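Local coordinates for vacuolar-sorting protein BRO1 (Saccharomyces cerevisiae, PDB 1ZB1) that helps concentrate and sort cargo into the intralumenal vesicles of multivesicular bodies and recruits the deubiquitinase DOA4 to endosomes, at residues K245-V248 against T249-H253; S289-P292 against F293-W296; K224-D227 against F228-I232; Y239-P242 against K243-T246. All coordinates share one frame; numbering follows the deposited sequence.

The four contacts are local ones, clustered on one side of the centre of the Bro1 domain. Contacts 1 and 4 both use helix 242-269, contact 4 at its N-terminal start and contact 1 continuing from there, the two sharing Lys-245 and Thr-246. Contact 3 lies on the last turns of the preceding helix 208-230, and contact 2 where the following helix 275-290 gives way to a loop. Contact 1 is buried and made largely of backbone bonds with a threonine at its polar edge; contacts 3 and 4 are partly buried, one pairing imidazole with lysine and the other indole with aliphatic carbons. Contact 2 is at the surface, yet its Phe-293 reaches Thr-249 of contact 1.

Contact 1 of 4, residues K245-V248 against T249-H253; sequences KTTV and TCKLH
Val-248, Thr-247 and Thr-249 sit amid successive i to i+4 bonds of an alpha helix, 242-269, one of the long helices of the Bro1 domain. The amide of Leu-252 meets Val-248 O at 3.0 Å, and Lys-251 N reaches Thr-247 O nearly straight, with an N-H...O angle of 169°. Thr-247 and Lys-251 lie side by side and point the same way: the methyl CG2 of Thr-247 touches CE of Lys-251 at 4.0 Å, while the extended lysine carries its NZ on to a salt bridge with Glu-192. Val-248 is buried against Cys-225 of helix 208-230, which packs along this side. Thr-249 turns its hydroxyl back to the preceding turn. With OG1 beside the backbone N (chi1 -62°), that oxygen comes within 3.2 Å of Lys-245 O, the carbonyl that also accepts Thr-249 N at 3.3 Å. His-226 ND1 is a second hydrogen-bond partner of the hydroxyl, so its single proton cannot be assigned to one acceptor. A water joins this polar group, 2.6 Å from Thr-249 OG1 and accepting a weak bond from Lys-245 NZ at 3.1 Å.

Contact 2 of 4, residues S289-P292 against F293-W296; sequences SSLP and FKTW
Phe-293 N donates to Ser-290 O at 2.9 Å, an i to i+3 bond where helix 275-290 gives way to a 3-10 segment at Leu-291 and Pro-292. The donor stands above the Ser-290 carbonyl plane, 44° out of it. Next in line, Lys-294 N reaches Leu-291 O at 3.2 Å, almost straight at the hydrogen (169°) but again from above the carbonyl plane. The aliphatic part of Lys-294 crowds the same oxygen: its CG, placed between the backbone N and the carbonyl carbon by a chi1 of 71°, lies 3.0 Å from Leu-291 O. Pro-292 packs on the aromatic neighbour, its CB over one face of the Phe-293 ring, toward the rim and 4.2 Å from CD1. At the ring edge, in plane, Ser-289 O is 3.6 Å from Phe-293 CE1. Phe-293 also rests on Thr-249, and farther along Trp-296 lies on Thr-246 and Thr-247, joining the loop to helix 242-269. The chemistry implies an exit held by two short-range backbone bonds, with the carbonyl oxygen at the phenyl edge facing the slightly positive ring hydrogens while apolar carbon covers part of a face.

Contact 3 of 4, residues K224-D227 against F228-I232; sequences KCHD and FMKEI
Lys-230 reaches back alongside the imidazole of His-226, one turn earlier, near the C-terminal end of helix 208-230 in the Bro1 domain. Its CB starts beside two backbone oxygens, 3.5 Å from His-226 O and slightly farther from Asp-227 O. From there CG runs anti to the backbone N, and the chain bends at chi3 (-64°), turning the end of the lysine toward the imidazole. CE makes the closest side-chain approach, 3.2 Å from His-226 NE2, meeting the ring obliquely. At the tip, NZ lies in the plane of the ring at its edge, 3.5 Å from NE2. Asp-227 OD1 also lies at the edge of this imidazole, and the aspartate runs side by side with the lysine. The two charges remain 4.1 Å apart, OD1 to NZ, too far apart for a salt bridge.

The other ring nitrogen, ND1, is hydrogen-bonded to Thr-249 OG1 of helix 242-269, which limits how the imidazole can turn. On the backbone, Met-229 N bonds to Cys-225 O at 3.1 Å. Met-229 CG presses on that same oxygen at 3.2 Å, and its side chain goes on to Phe-181 of helix 176-198, whose ring also meets that of Phe-228. Near the end of the helix Lys-230 N makes a weak i to i+3 bond to Asp-227 O. With an ammonium beside NE2 and a carboxylate close by, the two would probably pull the proton balance of His-226 in opposite directions, the lysine disfavouring and the aspartate favouring a charged ring.

Contact 4 of 4, residues Y239-P242 against K243-T246; sequences YGEP and KWKT
Between Glu-241 and Trp-244 the backbone passes from an extended residue (Glu-241 psi 134°) through Pro-242 into the first turn of an alpha helix, 242-269, in the Bro1 domain. Glu-241 O accepts Trp-244 N at 3.1 Å, from a donor well above its carbonyl plane, and Lys-245 N adds a weak bond to Pro-242 O. Proline suits this opening turn, where its missing N-H costs no helical bond.

The side chains follow the same reversal. Trp-244 sends its indole back beneath the incoming chain, CG lying beside the backbone N (chi1 -62°), and Glu-241 crosses over one face. Glu-241 CB sits 3.6 Å from the centroid of the five-membered ring, 11° off its normal, a CH-pi contact. Glu-241 CG continues across the indole to 3.6 Å from Trp-244 CZ2. The chain then bends at chi2, and the carboxylate plane stands perpendicular to the indole. Glu-241 OE1 is hydrogen-bonded to Ser-105 OG, and a water bridges OE1 and Lys-243 N through two weak bonds. Phe-11 stacks with the indole and Met-229 of helix 208-230 touches it, so that the tryptophan joins the helix start to Phe-11 near the N-terminus and to helix 208-230. Glu-241 N lies over the six-membered ring, 3.6 Å from Trp-244 CE3, and at its rim Gly-240, lacking a side chain, brings CA to 3.6 Å from Trp-244 CZ3.

Contact 1 of 4, residues K245-V248 against T249-H253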
ATOM      1  N   LYS A 245      -5.257  -3.007  13.442  1.00 28.84           N
ATOM      2  CA  LYS A 245      -5.807  -1.880  14.181  1.00 29.82           C
ATOM      3  C   LYS A 245      -4.909  -1.375  15.314  1.00 29.82           C
ATOM      4  O   LYS A 245      -4.647  -0.177  15.419  1.00 28.29           O
ATOM      5  CB  LYS A 245      -7.185  -2.247  14.736  1.00 32.25           C
ATOM      6  CG  LYS A 245      -8.006  -1.053  15.193  1.00 36.33           C
ATOM      7  CD  LYS A 245      -9.393  -1.482  15.646  1.00 40.02           C
ATOM      8  CE  LYS A 245     -10.269  -0.281  15.938  1.00 41.41           C
ATOM      9  NZ  LYS A 245      -9.647   0.594  16.968  1.00 45.00           N
ATOM     10  N   THR A 246      -4.428  -2.285  16.155  1.00 30.65           N
ATOM     11  CA  THR A 246      -3.591  -1.883  17.278  1.00 30.20           C
ATOM     12  C   THR A 246      -2.236  -1.327  16.851  1.00 28.54           C
ATOM     13  O   THR A 246      -1.722  -0.395  17.464  1.00 26.36           O
ATOM     14  CB  THR A 246      -3.375  -3.054  18.264  1.00 34.08           C
ATOM     15  OG1 THR A 246      -2.676  -4.120  17.609  1.00 37.88           O
ATOM     16  CG2 THR A 246      -4.716  -3.576  18.756  1.00 36.51           C
ATOM     17  N   THR A 247      -1.665  -1.887  15.790  1.00 26.84           N
ATOM     18  CA  THR A 247      -0.364  -1.428  15.312  1.00 26.19           C
ATOM     19  C   THR A 247      -0.425  -0.041  14.663  1.00 25.20           C
ATOM     20  O   THR A 247       0.509   0.753  14.784  1.00 25.28           O
ATOM     21  CB  THR A 247       0.234  -2.456  14.337  1.00 26.20           C
ATOM     22  OG1 THR A 247       0.514  -3.663  15.056  1.00 26.10           O
ATOM     23  CG2 THR A 247       1.520  -1.937  13.711  1.00 23.95           C
ATOM     24  N   VAL A 248      -1.526   0.254  13.984  1.00 21.99           N
ATOM     25  CA  VAL A 248      -1.697   1.553  13.350  1.00 21.24           C
ATOM     26  C   VAL A 248      -1.785   2.617  14.446  1.00 23.08           C
ATOM     27  O   VAL A 248      -1.179   3.689  14.350  1.00 21.07           O
ATOM     28  CB  VAL A 248      -2.982   1.575  12.478  1.00 21.00           C
ATOM     29  CG1 VAL A 248      -3.365   3.009  12.136  1.00 19.73           C
ATOM     30  CG2 VAL A 248      -2.749   0.778  11.195  1.00 20.09           C
ATOM     31  N   THR A 249      -2.536   2.312  15.499  1.00 23.08           N
ATOM     32  CA  THR A 249      -2.691   3.245  16.609  1.00 24.37           C
ATOM     33  C   THR A 249      -1.357   3.478  17.319  1.00 24.12           C
ATOM     34  O   THR A 249      -1.030   4.602  17.688  1.00 25.57           O
ATOM     35  CB  THR A 249      -3.729   2.726  17.628  1.00 24.97           C
ATOM     36  OG1 THR A 249      -5.007   2.622  16.986  1.00 24.16           O
ATOM     37  CG2 THR A 249      -3.837   3.678  18.814  1.00 25.32           C
ATOM     38  N   CYS A 250      -0.587   2.416  17.502  1.00 24.41           N
ATOM     39  CA  CYS A 250       0.705   2.539  18.159  1.00 25.47           C
ATOM     40  C   CYS A 250       1.614   3.459  17.335  1.00 26.57           C
ATOM     41  O   CYS A 250       2.206   4.411  17.863  1.00 23.25           O
ATOM     42  CB  CYS A 250       1.349   1.162  18.308  1.00 26.65           C
ATOM     43  SG  CYS A 250       2.900   1.167  19.237  1.00 28.85           S
ATOM     44  N   LYS A 251       1.707   3.179  16.038  1.00 25.40           N
ATOM     45  CA  LYS A 251       2.544   3.974  15.145  1.00 25.24           C
ATOM     46  C   LYS A 251       2.179   5.457  15.118  1.00 24.56           C
ATOM     47  O   LYS A 251       3.067   6.313  15.124  1.00 25.18           O
ATOM     48  CB  LYS A 251       2.513   3.399  13.718  1.00 24.26           C
ATOM     49  CG  LYS A 251       3.274   2.077  13.561  1.00 23.48           C
ATOM     50  CD  LYS A 251       3.408   1.652  12.095  1.00 23.41           C
ATOM     51  CE  LYS A 251       4.303   0.415  11.950  1.00 22.87           C
ATOM     52  NZ  LYS A 251       4.426  -0.058  10.536  1.00 22.53           N
ATOM     53  N   LEU A 252       0.890   5.776  15.109  1.00 24.34           N
ATOM     54  CA  LEU A 252       0.505   7.184  15.071  1.00 25.13           C
ATOM     55  C   LEU A 252       1.019   7.941  16.298  1.00 25.38           C
ATOM     56  O   LEU A 252       1.548   9.044  16.165  1.00 24.42           O
ATOM     57  CB  LEU A 252      -1.013   7.328  14.923  1.00 26.02           C
ATOM     58  CG  LEU A 252      -1.984   7.310  16.095  1.00 28.62           C
ATOM     59  CD1 LEU A 252      -1.936   8.642  16.838  1.00 29.15           C
ATOM     60  CD2 LEU A 252      -3.395   7.085  15.546  1.00 31.71           C
ATOM     61  N   HIS A 253       0.878   7.358  17.486  1.00 24.73           N
ATOM     62  CA  HIS A 253       1.379   8.015  18.692  1.00 25.63           C
ATOM     63  C   HIS A 253       2.906   7.992  18.719  1.00 24.53           C
ATOM     64  O   HIS A 253       3.539   8.979  19.083  1.00 23.63           O
ATOM     65  CB  HIS A 253       0.853   7.328  19.957  1.00 28.03           C
ATOM     66  CG  HIS A 253      -0.604   7.549  20.203  1.00 28.80           C
ATOM     67  ND1 HIS A 253      -1.140   8.800  20.414  1.00 30.37           N
ATOM     68  CD2 HIS A 253      -1.638   6.678  20.272  1.00 29.48           C
ATOM     69  CE1 HIS A 253      -2.443   8.691  20.601  1.00 31.61           C
ATOM     70  NE2 HIS A 253      -2.771   7.414  20.520  1.00 32.12           N
TER
HETATM   71  O   HOH W   1      -6.823   1.170  18.186  1.00 40.17           O

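Contact 2 of 4, residues S289-P292 against F293-W296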
ATOM      1  N   SER A 289       1.319   7.195  25.479  1.00 31.62           N
ATOM      2  CA  SER A 289       0.037   6.912  24.832  1.00 31.43           C
ATOM      3  C   SER A 289       0.103   5.712  23.878  1.00 30.73           C
ATOM      4  O   SER A 289      -0.896   5.023  23.671  1.00 30.04           O
ATOM      5  CB  SER A 289      -0.449   8.135  24.044  1.00 31.27           C
ATOM      6  OG  SER A 289      -0.904   9.169  24.894  1.00 33.55           O
ATOM      7  N   SER A 290       1.277   5.462  23.303  1.00 28.42           N
ATOM      8  CA  SER A 290       1.446   4.367  22.351  1.00 28.58           C
ATOM      9  C   SER A 290       1.643   3.003  22.996  1.00 28.06           C
ATOM     10  O   SER A 290       1.367   1.970  22.382  1.00 24.50           O
ATOM     11  CB  SER A 290       2.652   4.632  21.449  1.00 29.85           C
ATOM     12  OG  SER A 290       3.864   4.353  22.135  1.00 28.18           O
ATOM     13  N   LEU A 291       2.127   3.016  24.232  1.00 27.17           N
ATOM     14  CA  LEU A 291       2.429   1.801  24.972  1.00 27.92           C
ATOM     15  C   LEU A 291       1.338   0.734  25.030  1.00 26.05           C
ATOM     16  O   LEU A 291       1.613  -0.445  24.823  1.00 26.68           O
ATOM     17  CB  LEU A 291       2.885   2.176  26.385  1.00 27.70           C
ATOM     18  CG  LEU A 291       4.155   3.034  26.388  1.00 30.99           C
ATOM     19  CD1 LEU A 291       4.523   3.421  27.815  1.00 30.17           C
ATOM     20  CD2 LEU A 291       5.295   2.260  25.731  1.00 31.16           C
ATOM     21  N   PRO A 292       0.090   1.127  25.310  1.00 27.52           N
ATOM     22  CA  PRO A 292      -0.975   0.117  25.373  1.00 29.86           C
ATOM     23  C   PRO A 292      -1.233  -0.588  24.032  1.00 31.94           C
ATOM     24  O   PRO A 292      -1.921  -1.608  23.991  1.00 32.30           O
ATOM     25  CB  PRO A 292      -2.194   0.921  25.835  1.00 28.11           C
ATOM     26  CG  PRO A 292      -1.593   2.059  26.594  1.00 30.09           C
ATOM     27  CD  PRO A 292      -0.420   2.446  25.718  1.00 26.98           C
ATOM     28  N   PHE A 293      -0.677  -0.057  22.945  1.00 32.42           N
ATOM     29  CA  PHE A 293      -0.892  -0.654  21.625  1.00 33.40           C
ATOM     30  C   PHE A 293       0.367  -1.242  20.992  1.00 33.17           C
ATOM     31  O   PHE A 293       0.356  -1.611  19.818  1.00 32.34           O
ATOM     32  CB  PHE A 293      -1.475   0.385  20.666  1.00 33.38           C
ATOM     33  CG  PHE A 293      -2.653   1.131  21.215  1.00 34.78           C
ATOM     34  CD1 PHE A 293      -2.479   2.341  21.879  1.00 35.06           C
ATOM     35  CD2 PHE A 293      -3.943   0.630  21.059  1.00 35.24           C
ATOM     36  CE1 PHE A 293      -3.575   3.046  22.378  1.00 35.77           C
ATOM     37  CE2 PHE A 293      -5.046   1.326  21.554  1.00 36.25           C
ATOM     38  CZ  PHE A 293      -4.862   2.537  22.215  1.00 36.47           C
ATOM     39  N   LYS A 294       1.438  -1.346  21.773  1.00 32.99           N
ATOM     40  CA  LYS A 294       2.725  -1.851  21.288  1.00 33.07           C
ATOM     41  C   LYS A 294       2.822  -3.354  21.072  1.00 32.36           C
ATOM     42  O   LYS A 294       3.813  -3.847  20.534  1.00 31.63           O
ATOM     43  CB  LYS A 294       3.835  -1.448  22.264  1.00 35.31           C
ATOM     44  CG  LYS A 294       3.786  -2.200  23.601  1.00 37.08           C
ATOM     45  CD  LYS A 294       5.045  -1.946  24.426  1.00 39.28           C
ATOM     46  CE  LYS A 294       5.083  -2.794  25.691  1.00 42.05           C
ATOM     47  NZ  LYS A 294       4.079  -2.351  26.699  1.00 44.54           N
ATOM     48  N   THR A 295       1.794  -4.077  21.493  1.00 33.60           N
ATOM     49  CA  THR A 295       1.760  -5.537  21.406  1.00 33.37           C
ATOM     50  C   THR A 295       2.585  -6.256  20.324  1.00 33.48           C
ATOM     51  O   THR A 295       3.425  -7.096  20.650  1.00 33.40           O
ATOM     52  CB  THR A 295       0.300  -6.028  21.320  1.00 34.43           C
ATOM     53  OG1 THR A 295      -0.495  -5.329  22.291  1.00 34.80           O
ATOM     54  CG2 THR A 295       0.233  -7.524  21.608  1.00 34.27           C
ATOM     55  N   TRP A 296       2.370  -5.937  19.050  1.00 32.95           N
ATOM     56  CA  TRP A 296       3.099  -6.626  17.978  1.00 32.57           C
ATOM     57  C   TRP A 296       4.439  -6.024  17.559  1.00 32.03           C
ATOM     58  O   TRP A 296       5.155  -6.615  16.749  1.00 30.83           O
ATOM     59  CB  TRP A 296       2.208  -6.749  16.731  1.00 34.33           C
ATOM     60  CG  TRP A 296       0.824  -7.226  17.045  1.00 36.41           C
ATOM     61  CD1 TRP A 296      -0.270  -6.451  17.307  1.00 36.48           C
ATOM     62  CD2 TRP A 296       0.404  -8.584  17.219  1.00 37.78           C
ATOM     63  NE1 TRP A 296      -1.343  -7.242  17.638  1.00 36.66           N
ATOM     64  CE2 TRP A 296      -0.958  -8.556  17.593  1.00 37.47           C
ATOM     65  CE3 TRP A 296       1.048  -9.823  17.097  1.00 39.53           C
ATOM     66  CZ2 TRP A 296      -1.690  -9.721  17.850  1.00 39.89           C
ATOM     67  CZ3 TRP A 296       0.317 -10.985  17.351  1.00 40.78           C
ATOM     68  CH2 TRP A 296      -1.039 -10.922  17.724  1.00 39.64           C
TER

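Contact 3 of 4, residues K224-D227 against F228-I232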
ATOM      1  N   LYS A 224      -4.883   8.629   9.253  1.00 30.68           N
ATOM      2  CA  LYS A 224      -5.920   8.371   8.250  1.00 29.75           C
ATOM      3  C   LYS A 224      -6.457   6.947   8.359  1.00 28.40           C
ATOM      4  O   LYS A 224      -7.664   6.722   8.262  1.00 28.72           O
ATOM      5  CB  LYS A 224      -5.372   8.566   6.835  1.00 31.21           C
ATOM      6  CG  LYS A 224      -5.080   9.994   6.420  1.00 33.10           C
ATOM      7  CD  LYS A 224      -4.612   9.999   4.963  1.00 34.19           C
ATOM      8  CE  LYS A 224      -4.283  11.397   4.456  1.00 35.16           C
ATOM      9  NZ  LYS A 224      -3.745  11.336   3.059  1.00 35.89           N
ATOM     10  N   CYS A 225      -5.549   5.989   8.533  1.00 26.24           N
ATOM     11  CA  CYS A 225      -5.909   4.580   8.656  1.00 28.18           C
ATOM     12  C   CYS A 225      -6.643   4.366   9.976  1.00 29.04           C
ATOM     13  O   CYS A 225      -7.624   3.621  10.051  1.00 28.66           O
ATOM     14  CB  CYS A 225      -4.649   3.705   8.619  1.00 28.57           C
ATOM     15  SG  CYS A 225      -3.626   3.887   7.119  1.00 27.68           S
ATOM     16  N   HIS A 226      -6.144   5.023  11.017  1.00 28.73           N
ATOM     17  CA  HIS A 226      -6.741   4.948  12.342  1.00 28.54           C
ATOM     18  C   HIS A 226      -8.197   5.398  12.253  1.00 29.26           C
ATOM     19  O   HIS A 226      -9.098   4.697  12.708  1.00 29.34           O
ATOM     20  CB  HIS A 226      -5.981   5.868  13.306  1.00 27.66           C
ATOM     21  CG  HIS A 226      -6.607   5.974  14.661  1.00 27.97           C
ATOM     22  ND1 HIS A 226      -6.321   5.099  15.685  1.00 28.01           N
ATOM     23  CD2 HIS A 226      -7.528   6.838  15.151  1.00 29.15           C
ATOM     24  CE1 HIS A 226      -7.037   5.418  16.749  1.00 31.69           C
ATOM     25  NE2 HIS A 226      -7.778   6.472  16.450  1.00 29.98           N
ATOM     26  N   ASP A 227      -8.414   6.573  11.666  1.00 31.85           N
ATOM     27  CA  ASP A 227      -9.758   7.135  11.528  1.00 35.16           C
ATOM     28  C   ASP A 227     -10.724   6.223  10.784  1.00 35.99           C
ATOM     29  O   ASP A 227     -11.907   6.164  11.117  1.00 35.83           O
ATOM     30  CB  ASP A 227      -9.708   8.501  10.828  1.00 36.26           C
ATOM     31  CG  ASP A 227      -9.124   9.594  11.711  1.00 36.86           C
ATOM     32  OD1 ASP A 227      -8.951   9.360  12.928  1.00 35.95           O
ATOM     33  OD2 ASP A 227      -8.847  10.695  11.187  1.00 36.94           O
ATOM     34  N   PHE A 228     -10.231   5.513   9.775  1.00 36.69           N
ATOM     35  CA  PHE A 228     -11.089   4.613   9.017  1.00 38.34           C
ATOM     36  C   PHE A 228     -11.527   3.416   9.852  1.00 39.22           C
ATOM     37  O   PHE A 228     -12.681   2.996   9.784  1.00 38.29           O
ATOM     38  CB  PHE A 228     -10.372   4.103   7.770  1.00 39.19           C
ATOM     39  CG  PHE A 228     -11.180   3.117   6.974  1.00 39.29           C
ATOM     40  CD1 PHE A 228     -12.316   3.526   6.285  1.00 39.94           C
ATOM     41  CD2 PHE A 228     -10.813   1.777   6.924  1.00 37.85           C
ATOM     42  CE1 PHE A 228     -13.073   2.612   5.553  1.00 40.89           C
ATOM     43  CE2 PHE A 228     -11.565   0.856   6.196  1.00 39.09           C
ATOM     44  CZ  PHE A 228     -12.696   1.277   5.509  1.00 38.85           C
ATOM     45  N   MET A 229     -10.603   2.875  10.639  1.00 40.49           N
ATOM     46  CA  MET A 229     -10.880   1.711  11.474  1.00 43.42           C
ATOM     47  C   MET A 229     -11.627   2.069  12.760  1.00 46.09           C
ATOM     48  O   MET A 229     -12.087   1.187  13.483  1.00 45.71           O
ATOM     49  CB  MET A 229      -9.567   1.005  11.823  1.00 41.43           C
ATOM     50  CG  MET A 229      -8.690   0.701  10.617  1.00 41.39           C
ATOM     51  SD  MET A 229      -7.045   0.112  11.074  1.00 40.11           S
ATOM     52  CE  MET A 229      -7.352  -1.635  11.092  1.00 35.84           C
ATOM     53  N   LYS A 230     -11.736   3.364  13.042  1.00 50.29           N
ATOM     54  CA  LYS A 230     -12.426   3.836  14.240  1.00 55.44           C
ATOM     55  C   LYS A 230     -13.943   3.808  14.058  1.00 58.34           C
ATOM     56  O   LYS A 230     -14.686   3.508  14.995  1.00 58.17           O
ATOM     57  CB  LYS A 230     -11.982   5.259  14.584  1.00 54.85           C
ATOM     58  CG  LYS A 230     -12.722   5.865  15.768  1.00 58.02           C
ATOM     59  CD  LYS A 230     -12.296   7.304  16.023  1.00 59.25           C
ATOM     60  CE  LYS A 230     -10.828   7.390  16.414  1.00 59.82           C
ATOM     61  NZ  LYS A 230     -10.403   8.794  16.683  1.00 60.07           N
ATOM     62  N   GLU A 231     -14.396   4.124  12.848  1.00 62.36           N
ATOM     63  CA  GLU A 231     -15.823   4.132  12.539  1.00 66.02           C
ATOM     64  C   GLU A 231     -16.411   2.744  12.782  1.00 67.51           C
ATOM     65  O   GLU A 231     -17.628   2.570  12.841  1.00 67.84           O
ATOM     66  CB  GLU A 231     -16.046   4.547  11.082  1.00 67.23           C
ATOM     67  CG  GLU A 231     -15.537   3.538  10.066  1.00 70.11           C
ATOM     68  CD  GLU A 231     -15.613   4.047   8.637  1.00 71.55           C
ATOM     69  OE1 GLU A 231     -15.321   3.257   7.711  1.00 72.38           O
ATOM     70  OE2 GLU A 231     -15.957   5.234   8.441  1.00 71.50           O
ATOM     71  N   ILE A 232     -15.531   1.758  12.921  1.00 69.58           N
ATOM     72  CA  ILE A 232     -15.948   0.386  13.170  1.00 71.84           C
ATOM     73  C   ILE A 232     -15.277  -0.136  14.442  1.00 73.27           C
ATOM     74  O   ILE A 232     -14.059  -0.317  14.496  1.00 73.94           O
ATOM     75  CB  ILE A 232     -15.598  -0.520  11.966  1.00 71.97           C
ATOM     76  CG1 ILE A 232     -16.069  -1.947  12.234  1.00 72.30           C
ATOM     77  CG2 ILE A 232     -14.100  -0.481  11.690  1.00 71.95           C
ATOM     78  CD1 ILE A 232     -15.920  -2.849  11.039  1.00 71.97           C
TER

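Contact 4 of 4, residues Y239-P242 against K243-T246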
ATOM      1  N   TYR A 239     -12.189  -4.642   7.830  1.00 44.50           N
ATOM      2  CA  TYR A 239     -11.829  -5.303   6.578  1.00 42.79           C
ATOM      3  C   TYR A 239     -10.639  -6.278   6.532  1.00 42.67           C
ATOM      4  O   TYR A 239     -10.817  -7.457   6.210  1.00 46.57           O
ATOM      5  CB  TYR A 239     -11.652  -4.250   5.476  1.00 39.52           C
ATOM      6  CG  TYR A 239     -11.076  -4.822   4.202  1.00 35.98           C
ATOM      7  CD1 TYR A 239     -11.730  -5.846   3.515  1.00 33.35           C
ATOM      8  CD2 TYR A 239      -9.845  -4.388   3.720  1.00 34.40           C
ATOM      9  CE1 TYR A 239     -11.162  -6.431   2.382  1.00 30.99           C
ATOM     10  CE2 TYR A 239      -9.270  -4.963   2.594  1.00 31.40           C
ATOM     11  CZ  TYR A 239      -9.931  -5.984   1.933  1.00 29.32           C
ATOM     12  OH  TYR A 239      -9.343  -6.571   0.848  1.00 26.04           O
ATOM     13  N   GLY A 240      -9.437  -5.804   6.836  1.00 41.07           N
ATOM     14  CA  GLY A 240      -8.272  -6.679   6.758  1.00 38.07           C
ATOM     15  C   GLY A 240      -8.015  -7.640   7.905  1.00 37.04           C
ATOM     16  O   GLY A 240      -8.845  -8.491   8.229  1.00 35.60           O
ATOM     17  N   GLU A 241      -6.835  -7.517   8.501  1.00 35.54           N
ATOM     18  CA  GLU A 241      -6.441  -8.353   9.627  1.00 35.23           C
ATOM     19  C   GLU A 241      -6.733  -7.601  10.916  1.00 35.22           C
ATOM     20  O   GLU A 241      -6.415  -6.414  11.038  1.00 34.54           O
ATOM     21  CB  GLU A 241      -4.944  -8.670   9.555  1.00 36.35           C
ATOM     22  CG  GLU A 241      -4.539  -9.453   8.326  1.00 38.85           C
ATOM     23  CD  GLU A 241      -4.981 -10.903   8.387  1.00 41.70           C
ATOM     24  OE1 GLU A 241      -5.994 -11.190   9.056  1.00 43.34           O
ATOM     25  OE2 GLU A 241      -4.323 -11.755   7.754  1.00 43.07           O
ATOM     26  N   PRO A 242      -7.352  -8.275  11.894  1.00 35.63           N
ATOM     27  CA  PRO A 242      -7.673  -7.641  13.174  1.00 35.87           C
ATOM     28  C   PRO A 242      -6.438  -7.023  13.836  1.00 34.97           C
ATOM     29  O   PRO A 242      -6.516  -5.955  14.444  1.00 35.39           O
ATOM     30  CB  PRO A 242      -8.250  -8.796  13.987  1.00 36.86           C
ATOM     31  CG  PRO A 242      -8.914  -9.623  12.944  1.00 37.28           C
ATOM     32  CD  PRO A 242      -7.881  -9.648  11.843  1.00 36.04           C
ATOM     33  N   LYS A 243      -5.302  -7.698  13.698  1.00 34.39           N
ATOM     34  CA  LYS A 243      -4.042  -7.238  14.285  1.00 35.31           C
ATOM     35  C   LYS A 243      -3.586  -5.848  13.832  1.00 32.96           C
ATOM     36  O   LYS A 243      -2.873  -5.160  14.563  1.00 31.28           O
ATOM     37  CB  LYS A 243      -2.925  -8.235  13.969  1.00 37.21           C
ATOM     38  CG  LYS A 243      -3.043  -9.567  14.681  1.00 42.06           C
ATOM     39  CD  LYS A 243      -2.019 -10.561  14.144  1.00 44.15           C
ATOM     40  CE  LYS A 243      -0.606 -10.000  14.204  1.00 44.97           C
ATOM     41  NZ  LYS A 243       0.396 -10.948  13.641  1.00 45.84           N
ATOM     42  N   TRP A 244      -3.990  -5.437  12.632  1.00 30.75           N
ATOM     43  CA  TRP A 244      -3.581  -4.140  12.095  1.00 28.59           C
ATOM     44  C   TRP A 244      -4.055  -2.928  12.886  1.00 29.33           C
ATOM     45  O   TRP A 244      -3.343  -1.923  12.987  1.00 27.87           O
ATOM     46  CB  TRP A 244      -4.057  -3.979  10.644  1.00 26.85           C
ATOM     47  CG  TRP A 244      -3.488  -4.976   9.684  1.00 25.30           C
ATOM     48  CD1 TRP A 244      -2.434  -5.821   9.897  1.00 24.80           C
ATOM     49  CD2 TRP A 244      -3.917  -5.200   8.338  1.00 25.77           C
ATOM     50  NE1 TRP A 244      -2.180  -6.556   8.763  1.00 25.27           N
ATOM     51  CE2 TRP A 244      -3.076  -6.195   7.790  1.00 25.45           C
ATOM     52  CE3 TRP A 244      -4.932  -4.658   7.538  1.00 25.72           C
ATOM     53  CZ2 TRP A 244      -3.216  -6.658   6.478  1.00 25.10           C
ATOM     54  CZ3 TRP A 244      -5.074  -5.118   6.232  1.00 26.56           C
ATOM     55  CH2 TRP A 244      -4.218  -6.110   5.715  1.00 28.13           C
ATOM     56  N   LYS A 245      -5.257  -3.007  13.442  1.00 28.84           N
ATOM     57  CA  LYS A 245      -5.807  -1.880  14.181  1.00 29.82           C
ATOM     58  C   LYS A 245      -4.909  -1.375  15.314  1.00 29.82           C
ATOM     59  O   LYS A 245      -4.647  -0.177  15.419  1.00 28.29           O
ATOM     60  CB  LYS A 245      -7.185  -2.247  14.736  1.00 32.25           C
ATOM     61  CG  LYS A 245      -8.006  -1.053  15.193  1.00 36.33           C
ATOM     62  CD  LYS A 245      -9.393  -1.482  15.646  1.00 40.02           C
ATOM     63  CE  LYS A 245     -10.269  -0.281  15.938  1.00 41.41           C
ATOM     64  NZ  LYS A 245      -9.647   0.594  16.968  1.00 45.00           N
ATOM     65  N   THR A 246      -4.428  -2.285  16.155  1.00 30.65           N
ATOM     66  CA  THR A 246      -3.591  -1.883  17.278  1.00 30.20           C
ATOM     67  C   THR A 246      -2.236  -1.327  16.851  1.00 28.54           C
ATOM     68  O   THR A 246      -1.722  -0.395  17.464  1.00 26.36           O
ATOM     69  CB  THR A 246      -3.375  -3.054  18.264  1.00 34.08           C
ATOM     70  OG1 THR A 246      -2.676  -4.120  17.609  1.00 37.88           O
ATOM     71  CG2 THR A 246      -4.716  -3.576  18.756  1.00 36.51           C
TER
HETATM   72  O   HOH W   2      -4.991 -10.806  12.138  1.00 49.35           O